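Nucleotidyl transferase AbiEii/AbiGii toxin family protein (Mycobacterium tuberculosis, PDB 6Y56) is a nucleotidyltransferase toxin of a toxin-antitoxin system, which probably blocks growth by modifying the acceptor stems of tRNA. Local coordinates at residues A[25-30]-A[92-97]; A[74-79]-A[128-133]; A[88-93]-A[111-116]. All blocks are in the same frame, centred on the assembly; numbering follows the deposited sequence.

All three contacts involve the same mixed sheet. Contact 1 is its buried side, where helix 19-38 lies against strand 94-100 and aromatic rings do the work with no hydrogen bond between the segments. Contact 3, centred about 5 Å from it, shares Gly92 and Gly93 and sits at the surface: there the turn before strand 94-100 meets the end of strand 107-114 through a backbone bond, with two arginines drawn together at Glu95. Contact 2 lies about 23 Å from contact 1, centre to centre, on strand 125-129 and the start of helix 76-86. It mixes the two chemistries, with a buried Val79-Phe128 pair below an exposed Asp76-Arg130 salt bridge.

Contact 1: residues A[25-30]-A[92-97]; sequences DVAQDH and GGFEFG
His30 lays its imidazole against the edge of Phe94, and its atoms are worth following outward. His30 CB lies about equally near Phe94 CD2 and Phe96 CZ, the latter 4.1 Å away at the edge of its ring. CG lies anti to the carbonyl carbon (chi1 -76°), which swings the ring back over the preceding helical turn, and itself faces Phe94 CD2. There His30 ND1 donates to Val26 O at 2.9 Å, reaching it from above the carbonyl plane. This bond holds the rotation of the imidazole; Val26 O meanwhile also accepts from His30 N. His30 CD2 comes 3.6 Å from Phe94 CD2, whereas CE1 and NE2 at the far end find Phe94 CE2, which stands over the ring centre. The pair is edge-to-face, with planes at 57°.

Phe94 has the helix backbone over one of its own faces: Ala27 CA makes a CH-pi contact 4.0 Å from the ring centroid. Ala27 CB touches Phe94 CE1 at 3.6 Å, and Val26 CG1 meets Phe94 CZ obliquely at 3.7 Å. Phe96 turns its edge to Ala27 O, 3.4 Å from Phe96 CZ.

The helix segment crosses strand 94-97 at 82°. Ala27 also reaches Val112 and His30 reaches Val91, so helix 19-38 packs on one face of the sheet across strands 90-91, 94-100 and 107-114.

Contact 2: residues A[74-79]-A[128-133]; sequences PDDEVV and FARRPL
Arg130 reaches Asp76 with NH1, which lies 3.0 Å from Asp76 OD1 in a salt bridge. Its hydrogen bond is weak: the N-H...O angle is only 126°, and the carboxylate and guanidinium planes stand 81° apart. The bend at chi3 (-51°) carries the otherwise extended arginine chain round to the acid. The stronger partner of Asp76 OD1 is Arg106 NH2, so two arginines gather on one carboxylate, and Arg106 NH1 also satisfies Phe128 O.

Asp75 is the N-cap of helix 76-86, and its OD1 accepts a hydrogen bond from Glu77 N, 3.0 Å away and above the carboxylate plane. That helix follows strand 68-72 and packs on the sheet of the nucleotidyltransferase domain, in which 68-72 and 125-129 are parallel neighbours; Ala129 bonds through its backbone to Phe71 and Ala73.

Where the strand ends, Pro74 CA makes a bent CA-H...O contact with Arg130 O, 3.4 Å away. Pro74 CG also touches the ring of Pro132, CG to CG 4.4 Å.

Deeper in, Val79 and Phe128 approach from opposite directions. Val79 CG1 sits over a face of the phenyl ring, 3.7 Å from Phe128 CD1, while Val79 CG2 rests on Phe128 CB at the same spacing.

Contact 3: residues A[88-93]-A[111-116]; sequences GARVGG and RVRHTE
Gly93 O is held chiefly by Thr115 N, which donates to it at 3.0 Å from a position tilted off the carbonyl plane. His114 CA adds a CA-H...O contact to Gly93 O at 3.3 Å. The same oxygen stands over one face of the His114 imidazole, toward its rim, so the buried ring lies flat beneath the Gly93 peptide. His114 CG is anti to the backbone N (chi1 -171°), and this carries the ring under the turn. His114 ND1 accepts from Glu116 N at 3.0 Å and also from Leu117 N, which is consistent with that nitrogen lacking a proton.

Arg90 bends back over its own turn. Arg90 NH2 donates to Gly92 O at 3.0 Å, almost straight at 163°, on a carbonyl lone pair and close to the guanidinium plane. Thr115 CG2 presses against Arg90 NH2 at 3.4 Å, the two side chains crossing at about a right angle. Arg90 NH1 comes 3.6 Å from Arg113 NH2, but both arginines gather at Glu95: Arg113 makes the salt bridge and Arg90 a long, weak ion pair.

Backbone angles place Gly92 and Gly93 at the corners of a type II' turn, where the positive phi of Gly92 suits a glycine. It joins edge strand 90-91 to 94-100, which pairs in turn with 107-114: an antiparallel meander of consecutive beta-hairpins.

Contact 1: residues A[25-30]-A[92-97]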
# COMPACT_ATOMS: atom_id res chain seq x y z
N ASP A 25 2.42 12.93 5.78
CA ASP A 25 1.21 12.78 4.97
C ASP A 25 1.06 13.96 4.01
O ASP A 25 0.80 13.78 2.81
CB ASP A 25 -0.00 12.68 5.91
CG ASP A 25 -1.31 12.43 5.16
OD1 ASP A 25 -1.46 11.34 4.59
OD2 ASP A 25 -2.19 13.32 5.15
N VAL A 26 1.27 15.18 4.52
CA VAL A 26 1.18 16.36 3.67
C VAL A 26 2.29 16.34 2.62
O VAL A 26 2.05 16.65 1.44
CB VAL A 26 1.25 17.63 4.54
CG1 VAL A 26 1.37 18.87 3.67
CG2 VAL A 26 0.03 17.73 5.43
N ALA A 27 3.52 16.00 3.03
CA ALA A 27 4.64 15.95 2.09
C ALA A 27 4.37 14.95 0.97
O ALA A 27 4.66 15.24 -0.20
CB ALA A 27 5.92 15.60 2.83
N GLN A 28 3.80 13.79 1.30
CA GLN A 28 3.44 12.82 0.27
C GLN A 28 2.49 13.40 -0.76
O GLN A 28 2.61 13.12 -1.96
CB GLN A 28 2.79 11.60 0.90
CG GLN A 28 3.68 10.75 1.75
CD GLN A 28 2.89 9.74 2.54
OE1 GLN A 28 1.72 9.97 2.85
NE2 GLN A 28 3.52 8.62 2.86
N ASP A 29 1.49 14.18 -0.32
CA ASP A 29 0.57 14.79 -1.28
C ASP A 29 1.31 15.70 -2.24
O ASP A 29 0.99 15.75 -3.43
CB ASP A 29 -0.50 15.63 -0.57
CG ASP A 29 -1.41 14.81 0.31
OD1 ASP A 29 -1.47 13.56 0.15
OD2 ASP A 29 -2.08 15.42 1.16
N HIS A 30 2.29 16.43 -1.72
CA HIS A 30 3.09 17.32 -2.54
C HIS A 30 3.94 16.53 -3.53
O HIS A 30 4.07 16.93 -4.69
CB HIS A 30 3.96 18.22 -1.65
CG HIS A 30 3.19 19.34 -1.00
ND1 HIS A 30 2.20 19.12 -0.07
CD2 HIS A 30 3.27 20.68 -1.16
CE1 HIS A 30 1.70 20.28 0.31
NE2 HIS A 30 2.33 21.25 -0.34
N GLY A 92 6.96 23.66 -3.44
CA GLY A 92 6.70 24.67 -2.43
C GLY A 92 7.74 24.59 -1.33
O GLY A 92 8.95 24.58 -1.58
N GLY A 93 7.26 24.49 -0.10
CA GLY A 93 8.13 24.46 1.06
C GLY A 93 8.87 23.15 1.29
O GLY A 93 9.79 23.12 2.10
N PHE A 94 8.48 22.08 0.60
CA PHE A 94 9.08 20.77 0.87
C PHE A 94 10.23 20.49 -0.08
O PHE A 94 10.14 20.75 -1.29
CB PHE A 94 8.06 19.65 0.69
CG PHE A 94 6.98 19.63 1.72
CD1 PHE A 94 7.18 19.04 2.97
CD2 PHE A 94 5.76 20.23 1.46
CE1 PHE A 94 6.17 19.03 3.92
CE2 PHE A 94 4.74 20.23 2.40
CZ PHE A 94 4.95 19.63 3.64
N GLU A 95 11.29 19.89 0.45
CA GLU A 95 12.37 19.31 -0.33
C GLU A 95 12.41 17.82 -0.05
O GLU A 95 12.20 17.40 1.09
CB GLU A 95 13.73 19.93 0.04
CG GLU A 95 14.86 19.52 -0.90
CD GLU A 95 16.22 20.01 -0.43
OE1 GLU A 95 16.27 21.02 0.30
OE2 GLU A 95 17.23 19.37 -0.78
N PHE A 96 12.68 17.04 -1.08
CA PHE A 96 12.66 15.58 -1.00
C PHE A 96 14.02 15.01 -1.35
O PHE A 96 14.77 15.57 -2.14
CB PHE A 96 11.63 15.02 -1.97
CG PHE A 96 10.24 15.50 -1.71
CD1 PHE A 96 9.41 14.83 -0.81
CD2 PHE A 96 9.76 16.66 -2.30
CE1 PHE A 96 8.13 15.27 -0.55
CE2 PHE A 96 8.47 17.11 -2.03
CZ PHE A 96 7.66 16.42 -1.15
N GLY A 97 14.31 13.87 -0.75
CA GLY A 97 15.48 13.10 -1.13
C GLY A 97 15.16 11.63 -0.97
O GLY A 97 14.36 11.23 -0.12

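Contact 2: residues A[74-79]-A[128-133]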
# COMPACT_ATOMS: atom_id res chain seq x y z
N PRO A 74 6.59 -1.94 -13.83
CA PRO A 74 7.36 -3.07 -14.38
C PRO A 74 8.68 -2.70 -15.05
O PRO A 74 9.55 -3.58 -15.15
CB PRO A 74 6.38 -3.70 -15.38
CG PRO A 74 5.02 -3.33 -14.86
CD PRO A 74 5.19 -1.94 -14.30
N ASP A 75 8.86 -1.47 -15.51
CA ASP A 75 10.02 -1.10 -16.32
C ASP A 75 11.03 -0.36 -15.45
O ASP A 75 10.71 0.68 -14.87
CB ASP A 75 9.57 -0.21 -17.49
CG ASP A 75 10.69 0.06 -18.50
OD1 ASP A 75 11.86 -0.23 -18.21
OD2 ASP A 75 10.37 0.56 -19.60
N ASP A 76 12.26 -0.87 -15.41
CA ASP A 76 13.32 -0.23 -14.63
C ASP A 76 13.55 1.21 -15.07
O ASP A 76 13.94 2.06 -14.25
CB ASP A 76 14.63 -1.01 -14.78
CG ASP A 76 14.59 -2.37 -14.10
OD1 ASP A 76 13.69 -2.61 -13.27
OD2 ASP A 76 15.45 -3.21 -14.42
N GLU A 77 13.34 1.52 -16.35
CA GLU A 77 13.54 2.88 -16.82
C GLU A 77 12.54 3.84 -16.21
O GLU A 77 12.87 5.00 -15.93
CB GLU A 77 13.44 2.94 -18.33
CG GLU A 77 14.75 2.74 -18.98
CD GLU A 77 14.58 2.41 -20.43
OE1 GLU A 77 14.30 3.34 -21.23
OE2 GLU A 77 14.70 1.22 -20.76
N VAL A 78 11.30 3.38 -16.01
CA VAL A 78 10.28 4.22 -15.38
C VAL A 78 10.62 4.46 -13.92
O VAL A 78 10.49 5.57 -13.40
CB VAL A 78 8.89 3.58 -15.55
CG1 VAL A 78 7.87 4.26 -14.65
CG2 VAL A 78 8.47 3.64 -17.01
N VAL A 79 11.09 3.41 -13.23
CA VAL A 79 11.52 3.55 -11.84
C VAL A 79 12.60 4.62 -11.74
O VAL A 79 12.54 5.50 -10.88
CB VAL A 79 12.01 2.20 -11.30
CG1 VAL A 79 12.58 2.35 -9.90
CG2 VAL A 79 10.88 1.18 -11.31
N PHE A 128 8.95 0.08 -5.59
CA PHE A 128 8.44 -0.11 -6.94
C PHE A 128 8.40 -1.60 -7.24
O PHE A 128 9.45 -2.23 -7.40
CB PHE A 128 9.35 0.57 -7.95
CG PHE A 128 9.46 2.04 -7.79
CD1 PHE A 128 10.40 2.59 -6.94
CD2 PHE A 128 8.63 2.89 -8.50
CE1 PHE A 128 10.53 3.95 -6.79
CE2 PHE A 128 8.75 4.26 -8.36
CZ PHE A 128 9.70 4.78 -7.50
N ALA A 129 7.19 -2.15 -7.33
CA ALA A 129 7.03 -3.56 -7.64
C ALA A 129 7.26 -3.81 -9.12
O ALA A 129 6.86 -3.00 -9.97
CB ALA A 129 5.61 -4.01 -7.28
N ARG A 130 7.89 -4.94 -9.44
CA ARG A 130 8.17 -5.32 -10.81
C ARG A 130 7.05 -6.11 -11.45
O ARG A 130 6.84 -6.00 -12.67
CB ARG A 130 9.45 -6.16 -10.85
CG ARG A 130 9.97 -6.41 -12.25
CD ARG A 130 11.13 -7.40 -12.23
NE ARG A 130 12.17 -7.02 -11.27
CZ ARG A 130 13.14 -6.15 -11.52
NH1 ARG A 130 13.21 -5.56 -12.71
NH2 ARG A 130 14.04 -5.87 -10.59
N ARG A 131 6.34 -6.93 -10.67
CA ARG A 131 5.34 -7.82 -11.25
C ARG A 131 4.14 -7.00 -11.70
O ARG A 131 3.63 -6.18 -10.93
CB ARG A 131 4.90 -8.87 -10.23
CG ARG A 131 4.14 -10.04 -10.86
CD ARG A 131 3.62 -11.03 -9.82
NE ARG A 131 4.58 -11.25 -8.75
CZ ARG A 131 4.28 -11.73 -7.55
NH1 ARG A 131 3.03 -12.08 -7.25
NH2 ARG A 131 5.24 -11.87 -6.64
N PRO A 132 3.66 -7.18 -12.93
CA PRO A 132 2.50 -6.41 -13.38
C PRO A 132 1.27 -6.69 -12.51
O PRO A 132 1.05 -7.80 -12.04
CB PRO A 132 2.28 -6.90 -14.81
CG PRO A 132 3.63 -7.44 -15.24
CD PRO A 132 4.23 -8.02 -14.00
N LEU A 133 0.46 -5.65 -12.32
CA LEU A 133 -0.84 -5.81 -11.69
C LEU A 133 -1.74 -6.66 -12.57
O LEU A 133 -1.62 -6.68 -13.80
CB LEU A 133 -1.50 -4.47 -11.43
CG LEU A 133 -0.80 -3.64 -10.35
CD1 LEU A 133 -1.44 -2.28 -10.21
CD2 LEU A 133 -0.81 -4.36 -9.00
O HOH W 1 15.65 -3.91 -10.79

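Contact 3: residues A[88-93]-A[111-116]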
# COMPACT_ATOMS: atom_id res chain seq x y z
N GLY A 88 16.03 15.41 -4.67
CA GLY A 88 16.39 16.81 -4.77
C GLY A 88 15.26 17.74 -5.15
O GLY A 88 15.48 18.95 -5.21
N ALA A 89 14.07 17.21 -5.41
CA ALA A 89 12.96 18.02 -5.86
C ALA A 89 12.42 18.90 -4.74
O ALA A 89 12.45 18.53 -3.56
CB ALA A 89 11.82 17.13 -6.37
N ARG A 90 11.91 20.06 -5.12
CA ARG A 90 11.19 20.94 -4.23
C ARG A 90 9.77 21.11 -4.75
O ARG A 90 9.55 21.19 -5.97
CB ARG A 90 11.89 22.30 -4.12
CG ARG A 90 11.06 23.37 -3.43
CD ARG A 90 11.88 24.60 -3.05
NE ARG A 90 12.97 24.25 -2.15
CZ ARG A 90 12.83 24.07 -0.85
NH1 ARG A 90 13.88 23.74 -0.11
NH2 ARG A 90 11.64 24.21 -0.28
N VAL A 91 8.80 21.08 -3.84
CA VAL A 91 7.42 21.40 -4.17
C VAL A 91 7.00 22.38 -3.09
O VAL A 91 6.77 21.98 -1.95
CB VAL A 91 6.50 20.17 -4.18
CG1 VAL A 91 5.09 20.58 -4.55
CG2 VAL A 91 7.03 19.11 -5.14
N GLY A 92 6.96 23.66 -3.44
CA GLY A 92 6.70 24.67 -2.43
C GLY A 92 7.74 24.59 -1.33
O GLY A 92 8.95 24.58 -1.58
N GLY A 93 7.26 24.49 -0.10
CA GLY A 93 8.13 24.46 1.06
C GLY A 93 8.87 23.15 1.29
O GLY A 93 9.79 23.12 2.10
N ARG A 111 13.28 10.98 2.51
CA ARG A 111 13.45 12.02 3.51
C ARG A 111 12.79 13.29 2.99
O ARG A 111 12.84 13.57 1.79
CB ARG A 111 14.92 12.26 3.82
CG ARG A 111 15.52 11.12 4.64
CD ARG A 111 16.93 11.44 5.12
NE ARG A 111 17.46 10.41 6.02
CZ ARG A 111 18.11 9.32 5.62
NH1 ARG A 111 18.31 9.09 4.33
NH2 ARG A 111 18.55 8.45 6.52
N VAL A 112 12.11 13.99 3.87
CA VAL A 112 11.40 15.21 3.49
C VAL A 112 11.77 16.29 4.50
O VAL A 112 11.97 16.00 5.68
CB VAL A 112 9.87 15.01 3.38
CG1 VAL A 112 9.52 13.71 2.65
CG2 VAL A 112 9.20 15.01 4.72
N ARG A 113 11.89 17.52 4.02
CA ARG A 113 12.20 18.63 4.91
C ARG A 113 11.42 19.85 4.46
O ARG A 113 11.45 20.21 3.28
CB ARG A 113 13.70 18.94 4.91
CG ARG A 113 14.11 19.99 5.93
CD ARG A 113 15.56 20.40 5.73
NE ARG A 113 15.84 20.65 4.32
CZ ARG A 113 15.51 21.77 3.68
NH1 ARG A 113 14.90 22.75 4.32
NH2 ARG A 113 15.80 21.90 2.39
N HIS A 114 10.73 20.49 5.39
CA HIS A 114 9.99 21.70 5.07
C HIS A 114 10.75 22.90 5.61
O HIS A 114 11.28 22.86 6.72
CB HIS A 114 8.59 21.66 5.67
CG HIS A 114 7.72 22.78 5.21
ND1 HIS A 114 7.75 24.03 5.80
CD2 HIS A 114 6.82 22.86 4.20
CE1 HIS A 114 6.89 24.82 5.18
NE2 HIS A 114 6.32 24.14 4.21
N THR A 115 10.78 23.98 4.82
CA THR A 115 11.57 25.15 5.17
C THR A 115 11.24 25.68 6.56
O THR A 115 12.14 26.04 7.32
CB THR A 115 11.37 26.25 4.12
OG1 THR A 115 10.00 26.68 4.14
CG2 THR A 115 11.73 25.75 2.73
N GLU A 116 9.96 25.73 6.90
CA GLU A 116 9.51 26.20 8.21
C GLU A 116 9.25 25.08 9.20
O GLU A 116 9.68 25.16 10.35
CB GLU A 116 8.25 27.05 8.06
CG GLU A 116 8.32 28.08 6.92
CD GLU A 116 6.94 28.57 6.49
OE1 GLU A 116 6.55 28.34 5.32
OE2 GLU A 116 6.25 29.20 7.32